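Local coordinates for aryl esterase (Mycobacterium smegmatis, PDB 2Q0Q), which hydrolyses aryl esters as an oligomeric SGNH-family esterase and can also transfer acyl groups to alcohols in water, at residues K3-F8 against L84-I89; I60-D65 against K97-R102; V134-P139 against M175-F180. All blocks are in the same frame, centred on the assembly; numbering follows the deposited sequence.

Contact 1: residues K3-F8 against L84-I89; sequences KRILCF and LDLVII
L84 opens the pairing from ahead of its strand: its CD2 packs on the R4 CB at 4.0 Å and its CD1 meets the CD2 of L6. The R4 guanidinium is met obliquely by L84 CD2 and has its salt bridge with E47 of strand 46-52. D85 grips R4 twice. Its backbone N donates to R4 O, and its OD1 takes the R4 N-H at 2.8 Å, a nearly straight bond (169° at the hydrogen) that reaches the anti side of the carboxylate, somewhat out of its plane. A chi1 of -66° puts CG beside the backbone N of D85 and brings OD1 in line with the R4 N-H, close to K3 CA. The other oxygen, OD2, lies 3.8 Å from K3 NZ, a long salt bridge supplemented by a shared water. L86 N is the second donor on R4 O, at 3.2 Å, while L86 O accepts from L6 N, and the I5 CD1 reaches the CB of L86. V87 stands beside L6, both pointing the same way, with CG1 3.9 Å from L6 CD2. I88 N to L6 O and F8 N to I88 O are both 2.8 Å, and I88 CD1 touches both I5 CG2 and C7 SG. I89 closes the run with CG2 at the edge of the F8 ring. The strand axes (closest approach 4.7 Å, 20° from parallel) fit two adjacent inner strands. Side-chain polarity is confined to the start, at D85 and K3, so beyond it backbone bonding and aliphatic packing carry the pairing.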
loop_
_atom_site.group_PDB
_atom_site.type_symbol
_atom_site.label_atom_id
_atom_site.label_comp_id
_atom_site.label_asym_id
_atom_site.label_seq_id
_atom_site.Cartn_x
_atom_site.Cartn_y
_atom_site.Cartn_z
ATOM N N LYS G 3 12.200 -35.812 20.550
ATOM C CA LYS G 3 11.711 -35.367 19.248
ATOM C C LYS G 3 10.630 -34.310 19.461
ATOM O O LYS G 3 9.746 -34.476 20.309
ATOM C CB LYS G 3 11.192 -36.557 18.441
ATOM C CG LYS G 3 12.324 -37.437 17.929
ATOM C CD LYS G 3 11.902 -38.297 16.756
ATOM C CE LYS G 3 13.060 -39.145 16.236
ATOM N NZ LYS G 3 14.102 -38.316 15.577
ATOM N N ARG G 4 10.714 -33.222 18.709
ATOM C CA ARG G 4 9.905 -32.031 18.974
ATOM C C ARG G 4 8.787 -31.894 17.950
ATOM O O ARG G 4 9.042 -31.845 16.739
ATOM C CB ARG G 4 10.773 -30.763 18.977
ATOM C CG ARG G 4 11.902 -30.815 19.994
ATOM C CD ARG G 4 12.628 -29.496 20.172
ATOM N NE ARG G 4 12.120 -28.785 21.343
ATOM C CZ ARG G 4 11.682 -27.527 21.380
ATOM N NH1 ARG G 4 11.720 -26.726 20.328
ATOM N NH2 ARG G 4 11.232 -27.046 22.524
ATOM N N ILE G 5 7.556 -31.838 18.465
ATOM C CA ILE G 5 6.335 -31.787 17.661
ATOM C C ILE G 5 5.579 -30.472 17.869
ATOM O O ILE G 5 5.053 -30.224 18.951
ATOM C CB ILE G 5 5.358 -32.932 18.061
ATOM C CG1 ILE G 5 6.105 -34.267 18.262
ATOM C CG2 ILE G 5 4.238 -33.028 17.041
ATOM C CD1 ILE G 5 6.791 -34.784 17.025
ATOM N N LEU G 6 5.522 -29.640 16.837
ATOM C CA LEU G 6 4.768 -28.371 16.880
ATOM C C LEU G 6 3.332 -28.579 16.373
ATOM O O LEU G 6 3.150 -29.046 15.264
ATOM C CB LEU G 6 5.439 -27.314 15.993
ATOM C CG LEU G 6 4.679 -26.001 15.741
ATOM C CD1 LEU G 6 4.539 -25.261 17.048
ATOM C CD2 LEU G 6 5.421 -25.171 14.734
ATOM N N CYS G 7 2.354 -28.207 17.193
ATOM C CA CYS G 7 0.921 -28.326 16.865
ATOM C C CYS G 7 0.427 -26.921 16.550
ATOM O O CYS G 7 0.211 -26.105 17.438
ATOM C CB CYS G 7 0.125 -28.941 18.017
ATOM S SG CYS G 7 0.618 -30.658 18.327
ATOM N N PHE G 8 0.282 -26.657 15.253
ATOM C CA PHE G 8 -0.156 -25.365 14.747
ATOM C C PHE G 8 -1.626 -25.446 14.370
ATOM O O PHE G 8 -2.007 -26.258 13.527
ATOM C CB PHE G 8 0.695 -24.957 13.530
ATOM C CG PHE G 8 0.576 -23.500 13.164
ATOM C CD1 PHE G 8 1.102 -22.521 14.007
ATOM C CD2 PHE G 8 -0.039 -23.101 11.993
ATOM C CE1 PHE G 8 1.013 -21.186 13.689
ATOM C CE2 PHE G 8 -0.125 -21.758 11.665
ATOM C CZ PHE G 8 0.391 -20.798 12.524
ATOM N N LEU G 84 13.062 -28.739 15.233
ATOM C CA LEU G 84 11.747 -29.368 15.147
ATOM C C LEU G 84 11.843 -30.629 14.312
ATOM O O LEU G 84 12.620 -30.697 13.352
ATOM C CB LEU G 84 10.716 -28.421 14.513
ATOM C CG LEU G 84 10.234 -27.233 15.357
ATOM C CD1 LEU G 84 9.264 -26.376 14.526
ATOM C CD2 LEU G 84 9.568 -27.678 16.655
ATOM N N ASP G 85 11.049 -31.615 14.708
ATOM C CA ASP G 85 10.978 -32.886 14.012
ATOM C C ASP G 85 9.716 -33.023 13.177
ATOM O O ASP G 85 9.756 -33.623 12.099
ATOM C CB ASP G 85 11.117 -34.037 15.009
ATOM C CG ASP G 85 12.489 -34.055 15.648
ATOM O OD1 ASP G 85 12.663 -33.438 16.736
ATOM O OD2 ASP G 85 13.420 -34.592 15.002
ATOM N N LEU G 86 8.616 -32.456 13.661
ATOM C CA LEU G 86 7.321 -32.571 12.983
ATOM C C LEU G 86 6.415 -31.364 13.310
ATOM O O LEU G 86 6.422 -30.843 14.426
ATOM C CB LEU G 86 6.639 -33.882 13.385
ATOM C CG LEU G 86 5.276 -34.182 12.761
ATOM C CD1 LEU G 86 5.402 -34.463 11.271
ATOM C CD2 LEU G 86 4.600 -35.355 13.485
ATOM N N VAL G 87 5.692 -30.894 12.306
ATOM C CA VAL G 87 4.695 -29.850 12.486
ATOM C C VAL G 87 3.334 -30.425 12.068
ATOM O O VAL G 87 3.153 -30.829 10.926
ATOM C CB VAL G 87 5.001 -28.601 11.634
ATOM C CG1 VAL G 87 3.984 -27.505 11.917
ATOM C CG2 VAL G 87 6.422 -28.114 11.890
ATOM N N ILE G 88 2.409 -30.493 13.020
ATOM C CA ILE G 88 1.041 -30.895 12.754
ATOM C C ILE G 88 0.228 -29.646 12.521
ATOM O O ILE G 88 0.177 -28.768 13.394
ATOM C CB ILE G 88 0.448 -31.642 13.966
ATOM C CG1 ILE G 88 1.248 -32.930 14.232
ATOM C CG2 ILE G 88 -1.082 -31.914 13.792
ATOM C CD1 ILE G 88 0.787 -33.716 15.459
ATOM N N ILE G 89 -0.420 -29.568 11.359
ATOM C CA ILE G 89 -1.237 -28.412 11.048
ATOM C C ILE G 89 -2.694 -28.847 10.843
ATOM O O ILE G 89 -3.033 -29.590 9.884
ATOM C CB ILE G 89 -0.770 -27.673 9.779
ATOM C CG1 ILE G 89 0.750 -27.502 9.730
ATOM C CG2 ILE G 89 -1.491 -26.303 9.656
ATOM C CD1 ILE G 89 1.167 -26.868 8.427
HETATM O O HOH W 1 13.070 -36.567 13.003
#

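Contact 2: residues I60-D65 against K97-R102; sequences IDDPTD and KAYFRR. With SO4 (sulfate ion), chain U.
With chi1 of D62 at -172°, CG stands opposite its own N and the carboxylate reaches out to Y99, whose chi1 of 57° places CG between its backbone N and carbonyl carbon, so that the hydroxyl faces D62. Y99 OH donates to D62 OD2 at 2.6 Å, on the syn side, a little out of the carboxylate plane; the oxygen lies in the ring plane, at its edge, with the two planes 70° apart. D62 OD1 is occupied within its own segment, accepting from T64 N at 2.9 Å and from T64 OG1. The first of these makes an Asx turn, which overlaps the type I turn D62-D65. The two oxygens are thus assigned to different partners, which should fix the rotation of the carboxylate.

F100 is layered between two neighbours: the I60 CG2 makes a CH-pi contact over one face, 4.2 Å from the ring centroid and close to the normal, and Y99 CE1 lies over the opposite face, toward the rim. I60 CD1 also touches F100 CD2 at 3.6 Å, and D61 O comes in at the ring edge. I60 CB sits over the centre of the R102 guanidinium face at 3.7 Å, while that group is salt-bridged to D95 and hydrogen-bonded to N59. P63 CD meets Y99 CE1 obliquely.

A water links D62 OD2 to K97 NZ, which in turn donates to sulfate O3 at 3.1 Å. That sulfate, probably from the crystallisation liquor, also binds S11, H195, A55 N and N94; S11 and H195, with D192, are arranged in a way consistent with a Ser-His-Asp triad. The arrangement therefore joins two loops, following strands 46-52 and 86-90, beside what is probably the SGNH-hydrolase active site.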
loop_
_atom_site.group_PDB
_atom_site.type_symbol
_atom_site.label_atom_id
_atom_site.label_comp_id
_atom_site.label_asym_id
_atom_site.label_seq_id
_atom_site.Cartn_x
_atom_site.Cartn_y
_atom_site.Cartn_z
ATOM N N ILE G 60 -5.726 -16.061 5.503
ATOM C CA ILE G 60 -6.564 -14.938 5.140
ATOM C C ILE G 60 -6.778 -14.048 6.356
ATOM O O ILE G 60 -7.109 -14.523 7.443
ATOM C CB ILE G 60 -7.898 -15.403 4.446
ATOM C CG1 ILE G 60 -8.788 -14.205 4.114
ATOM C CG2 ILE G 60 -8.657 -16.405 5.290
ATOM C CD1 ILE G 60 -9.784 -14.486 3.025
ATOM N N ASP G 61 -6.564 -12.752 6.163
ATOM C CA ASP G 61 -6.819 -11.763 7.196
ATOM C C ASP G 61 -8.291 -11.751 7.602
ATOM O O ASP G 61 -9.182 -11.685 6.746
ATOM C CB ASP G 61 -6.440 -10.367 6.690
ATOM C CG ASP G 61 -4.928 -10.203 6.486
ATOM O OD1 ASP G 61 -4.141 -10.994 7.059
ATOM O OD2 ASP G 61 -4.530 -9.289 5.746
ATOM N N ASP G 62 -8.547 -11.808 8.897
ATOM C CA ASP G 62 -9.913 -11.665 9.400
ATOM C C ASP G 62 -10.160 -10.167 9.604
ATOM O O ASP G 62 -9.352 -9.488 10.276
ATOM C CB ASP G 62 -10.113 -12.468 10.693
ATOM C CG ASP G 62 -11.573 -12.503 11.150
ATOM O OD1 ASP G 62 -12.150 -11.413 11.312
ATOM O OD2 ASP G 62 -12.155 -13.601 11.369
ATOM N N PRO G 63 -11.240 -9.623 8.998
ATOM C CA PRO G 63 -11.443 -8.162 9.051
ATOM C C PRO G 63 -11.775 -7.627 10.446
ATOM O O PRO G 63 -11.692 -6.423 10.676
ATOM C CB PRO G 63 -12.632 -7.930 8.106
ATOM C CG PRO G 63 -13.336 -9.211 8.027
ATOM C CD PRO G 63 -12.300 -10.296 8.224
ATOM N N THR G 64 -12.129 -8.517 11.362
ATOM C CA THR G 64 -12.483 -8.119 12.710
ATOM C C THR G 64 -11.293 -8.197 13.664
ATOM O O THR G 64 -11.380 -7.729 14.789
ATOM C CB THR G 64 -13.590 -9.004 13.286
ATOM O OG1 THR G 64 -13.115 -10.347 13.436
ATOM C CG2 THR G 64 -14.830 -9.019 12.366
ATOM N N ASP G 65 -10.195 -8.798 13.225
ATOM C CA ASP G 65 -9.106 -9.131 14.143
ATOM C C ASP G 65 -7.830 -9.353 13.339
ATOM O O ASP G 65 -7.752 -10.285 12.544
ATOM C CB ASP G 65 -9.471 -10.394 14.921
ATOM C CG ASP G 65 -8.527 -10.679 16.062
ATOM O OD1 ASP G 65 -7.349 -10.271 16.001
ATOM O OD2 ASP G 65 -8.969 -11.347 17.013
ATOM N N LYS G 97 -16.012 -19.705 7.386
ATOM C CA LYS G 97 -16.950 -18.671 7.792
ATOM C C LYS G 97 -17.463 -17.934 6.557
ATOM O O LYS G 97 -16.718 -17.709 5.603
ATOM C CB LYS G 97 -16.326 -17.715 8.792
ATOM C CG LYS G 97 -16.051 -18.360 10.161
ATOM C CD LYS G 97 -15.238 -17.437 11.040
ATOM C CE LYS G 97 -15.041 -18.054 12.386
ATOM N NZ LYS G 97 -14.141 -17.272 13.284
ATOM N N ALA G 98 -18.743 -17.565 6.598
ATOM C CA ALA G 98 -19.456 -17.031 5.414
ATOM C C ALA G 98 -18.803 -15.792 4.834
ATOM O O ALA G 98 -18.781 -15.617 3.609
ATOM C CB ALA G 98 -20.936 -16.739 5.747
ATOM N N TYR G 99 -18.287 -14.936 5.716
ATOM C CA TYR G 99 -17.720 -13.663 5.282
ATOM C C TYR G 99 -16.405 -13.782 4.522
ATOM O O TYR G 99 -16.010 -12.835 3.836
ATOM C CB TYR G 99 -17.598 -12.670 6.441
ATOM C CG TYR G 99 -16.787 -13.087 7.657
ATOM C CD1 TYR G 99 -15.430 -12.823 7.744
ATOM C CD2 TYR G 99 -17.400 -13.700 8.751
ATOM C CE1 TYR G 99 -14.690 -13.168 8.899
ATOM C CE2 TYR G 99 -16.676 -14.048 9.891
ATOM C CZ TYR G 99 -15.323 -13.787 9.958
ATOM O OH TYR G 99 -14.633 -14.139 11.098
ATOM N N PHE G 100 -15.730 -14.918 4.628
ATOM C CA PHE G 100 -14.518 -15.124 3.830
ATOM C C PHE G 100 -14.820 -15.496 2.374
ATOM O O PHE G 100 -13.932 -15.374 1.529
ATOM C CB PHE G 100 -13.603 -16.178 4.448
ATOM C CG PHE G 100 -12.943 -15.732 5.734
ATOM C CD1 PHE G 100 -13.088 -16.480 6.883
ATOM C CD2 PHE G 100 -12.160 -14.581 5.779
ATOM C CE1 PHE G 100 -12.486 -16.114 8.065
ATOM C CE2 PHE G 100 -11.572 -14.201 6.958
ATOM C CZ PHE G 100 -11.758 -14.974 8.116
ATOM N N ARG G 101 -16.055 -15.930 2.094
ATOM C CA ARG G 101 -16.451 -16.318 0.743
ATOM C C ARG G 101 -15.442 -17.261 0.079
ATOM O O ARG G 101 -15.107 -17.113 -1.103
ATOM C CB ARG G 101 -16.720 -15.078 -0.112
ATOM C CG ARG G 101 -17.937 -14.282 0.375
ATOM C CD ARG G 101 -17.814 -12.839 0.035
ATOM N NE ARG G 101 -19.066 -12.089 0.189
ATOM C CZ ARG G 101 -19.422 -11.370 1.264
ATOM N NH1 ARG G 101 -18.643 -11.296 2.359
ATOM N NH2 ARG G 101 -20.582 -10.710 1.239
ATOM N N ARG G 102 -14.954 -18.225 0.850
ATOM C CA ARG G 102 -13.987 -19.201 0.336
ATOM C C ARG G 102 -14.602 -20.549 -0.018
ATOM O O ARG G 102 -15.515 -21.023 0.650
ATOM C CB ARG G 102 -12.852 -19.432 1.332
ATOM C CG ARG G 102 -11.771 -18.373 1.275
ATOM C CD ARG G 102 -10.521 -18.772 2.056
ATOM N NE ARG G 102 -9.381 -17.970 1.597
ATOM C CZ ARG G 102 -8.103 -18.177 1.915
ATOM N NH1 ARG G 102 -7.739 -19.144 2.745
ATOM N NH2 ARG G 102 -7.179 -17.379 1.391
HETATM S S SO4 U . -13.103 -20.295 16.182
HETATM O O1 SO4 U . -14.061 -21.078 15.316
HETATM O O2 SO4 U . -11.737 -20.845 16.011
HETATM O O3 SO4 U . -13.321 -18.871 15.863
HETATM O O4 SO4 U . -13.469 -20.529 17.583
HETATM O O HOH W 2 -11.883 -16.276 11.894
#

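Contact 3: residues V134-P139 against M175-F180; sequences VLVVSP and MKVPFF
V136 and F179 meet at about a right angle, the V136 CG1 lying 4.1 Å from F179 CD1. With chi1 of F179 at 167°, CG lies opposite the backbone N and the ring extends along the neighbouring strand, until its CZ edge comes 3.3 Å from S138 OG, close to the ring plane. That hydroxyl has its hydrogen-bond partner in D181. F180 lies on the other face of the sheet with L135 and V137: L135 CD1 packs on the F180 CB at 3.9 Å, whereas the V137 CG1 stands at the edge of the F180 ring, whose far end leads away toward helix 198-215. At the start of the pairing the methyl CG1 of V134 fits against V177 CB at 3.6 Å, and V136 CG2 touches the V177 CG2. P178 then sets its ring carbons close to V134 O.

Between these two layers of side chains runs a short parallel pairing. V136 uses both backbone groups, donating to P178 O at 3.0 Å and accepting from F180 N at 2.8 Å with the donor nearly in line with the carbonyl. S138 N to F180 O is a longer and more bent bond, 143° at the hydrogen. K176, with positive phi, ends helix 164-175 in a Schellman motif, and the chain turns from there into strand 179-181, the outermost strand of the sheet within this chain. A proline has no N-H to offer, and V134 O is buried without a polar partner. Hydrogen bonding therefore starts only at V136, and the entry to this strand is held by apolar contact instead.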
loop_
_atom_site.group_PDB
_atom_site.type_symbol
_atom_site.label_atom_id
_atom_site.label_comp_id
_atom_site.label_asym_id
_atom_site.label_seq_id
_atom_site.Cartn_x
_atom_site.Cartn_y
_atom_site.Cartn_z
ATOM N N VAL G 134 6.033 -32.494 7.996
ATOM C CA VAL G 134 4.724 -31.883 8.162
ATOM C C VAL G 134 3.656 -32.970 8.128
ATOM O O VAL G 134 3.806 -33.986 7.464
ATOM C CB VAL G 134 4.440 -30.802 7.077
ATOM C CG1 VAL G 134 4.268 -31.455 5.687
ATOM C CG2 VAL G 134 3.188 -29.961 7.451
ATOM N N LEU G 135 2.586 -32.744 8.878
ATOM C CA LEU G 135 1.398 -33.577 8.808
ATOM C C LEU G 135 0.208 -32.648 8.601
ATOM O O LEU G 135 -0.106 -31.829 9.465
ATOM C CB LEU G 135 1.225 -34.411 10.091
ATOM C CG LEU G 135 -0.081 -35.206 10.243
ATOM C CD1 LEU G 135 -0.276 -36.146 9.046
ATOM C CD2 LEU G 135 -0.115 -35.993 11.551
ATOM N N VAL G 136 -0.417 -32.761 7.436
ATOM C CA VAL G 136 -1.615 -31.992 7.092
ATOM C C VAL G 136 -2.841 -32.706 7.699
ATOM O O VAL G 136 -3.080 -33.908 7.461
ATOM C CB VAL G 136 -1.771 -31.885 5.553
ATOM C CG1 VAL G 136 -3.112 -31.214 5.163
ATOM C CG2 VAL G 136 -0.535 -31.197 4.909
ATOM N N VAL G 137 -3.605 -31.970 8.498
ATOM C CA VAL G 137 -4.782 -32.555 9.150
ATOM C C VAL G 137 -6.033 -31.783 8.761
ATOM O O VAL G 137 -6.115 -30.578 8.979
ATOM C CB VAL G 137 -4.665 -32.539 10.668
ATOM C CG1 VAL G 137 -5.890 -33.115 11.315
ATOM C CG2 VAL G 137 -3.390 -33.281 11.143
ATOM N N SER G 138 -7.015 -32.494 8.201
ATOM C CA SER G 138 -8.323 -31.884 7.960
ATOM C C SER G 138 -9.094 -31.940 9.275
ATOM O O SER G 138 -9.101 -33.005 9.939
ATOM C CB SER G 138 -9.091 -32.596 6.832
ATOM O OG SER G 138 -9.034 -33.991 6.978
ATOM N N PRO G 139 -9.742 -30.816 9.666
ATOM C CA PRO G 139 -10.566 -30.864 10.870
ATOM C C PRO G 139 -11.832 -31.673 10.573
ATOM O O PRO G 139 -12.164 -31.905 9.415
ATOM C CB PRO G 139 -10.928 -29.399 11.106
ATOM C CG PRO G 139 -10.996 -28.832 9.713
ATOM C CD PRO G 139 -9.808 -29.486 9.023
HETATM N N MSE G 175 1.675 -32.817 -3.077
HETATM C CA MSE G 175 2.903 -32.276 -2.459
HETATM C C MSE G 175 3.796 -33.349 -1.843
HETATM O O MSE G 175 4.930 -33.041 -1.417
HETATM C CB MSE G 175 2.571 -31.224 -1.401
HETATM C CG MSE G 175 1.809 -30.068 -1.946
HETATM SE SE MSE G 175 1.591 -28.636 -0.626
HETATM C CE MSE G 175 3.485 -27.899 -0.536
ATOM N N LYS G 176 3.296 -34.590 -1.810
ATOM C CA LYS G 176 4.066 -35.727 -1.288
ATOM C C LYS G 176 4.424 -35.544 0.181
ATOM O O LYS G 176 5.577 -35.747 0.590
ATOM C CB LYS G 176 5.315 -35.969 -2.126
ATOM C CG LYS G 176 5.022 -36.111 -3.592
ATOM C CD LYS G 176 4.236 -37.352 -3.898
ATOM C CE LYS G 176 3.897 -37.447 -5.387
ATOM N NZ LYS G 176 2.781 -36.500 -5.787
ATOM N N VAL G 177 3.411 -35.160 0.952
ATOM C CA VAL G 177 3.525 -34.974 2.392
ATOM C C VAL G 177 2.427 -35.791 3.106
ATOM O O VAL G 177 1.372 -36.038 2.536
ATOM C CB VAL G 177 3.440 -33.484 2.783
ATOM C CG1 VAL G 177 4.647 -32.725 2.235
ATOM C CG2 VAL G 177 2.135 -32.876 2.302
ATOM N N PRO G 178 2.683 -36.204 4.347
ATOM C CA PRO G 178 1.697 -36.978 5.120
ATOM C C PRO G 178 0.386 -36.221 5.382
ATOM O O PRO G 178 0.402 -35.031 5.691
ATOM C CB PRO G 178 2.419 -37.244 6.459
ATOM C CG PRO G 178 3.813 -36.963 6.235
ATOM C CD PRO G 178 3.920 -35.982 5.114
ATOM N N PHE G 179 -0.724 -36.953 5.280
ATOM C CA PHE G 179 -2.060 -36.444 5.570
ATOM C C PHE G 179 -2.756 -37.309 6.627
ATOM O O PHE G 179 -2.580 -38.536 6.654
ATOM C CB PHE G 179 -2.901 -36.430 4.286
ATOM C CG PHE G 179 -4.366 -36.230 4.530
ATOM C CD1 PHE G 179 -4.866 -34.952 4.796
ATOM C CD2 PHE G 179 -5.240 -37.313 4.510
ATOM C CE1 PHE G 179 -6.216 -34.764 5.031
ATOM C CE2 PHE G 179 -6.609 -37.119 4.744
ATOM C CZ PHE G 179 -7.084 -35.843 5.007
ATOM N N PHE G 180 -3.574 -36.669 7.462
ATOM C CA PHE G 180 -4.478 -37.385 8.376
ATOM C C PHE G 180 -5.806 -36.632 8.501
ATOM O O PHE G 180 -5.825 -35.427 8.671
ATOM C CB PHE G 180 -3.830 -37.556 9.749
ATOM C CG PHE G 180 -4.717 -38.229 10.772
ATOM C CD1 PHE G 180 -4.915 -39.603 10.745
ATOM C CD2 PHE G 180 -5.344 -37.479 11.773
ATOM C CE1 PHE G 180 -5.765 -40.225 11.684
ATOM C CE2 PHE G 180 -6.166 -38.087 12.715
ATOM C CZ PHE G 180 -6.370 -39.458 12.677
#

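How the contacts relate
Contacts 1 and 3 belong to one parallel sheet and meet along strands 86-90 and 133-138, where I89 O probably accepts from V137 N at 2.8 Å and V87 O from L135 N. Contact 1 pairs two inner strands and is largely buried; contact 3 adds the outermost strand within this chain, so its pairing is shorter and several of its residues are partly exposed. Contact 2, made by loops, is only partly buried and its centre lies farther from the chain centre, about 17 Å against 11 Å for the other two. Backbone bonds dominate in the sheet, whereas contact 2 relies on side chains: a phenol-carboxylate bond, ring faces and a bridging water.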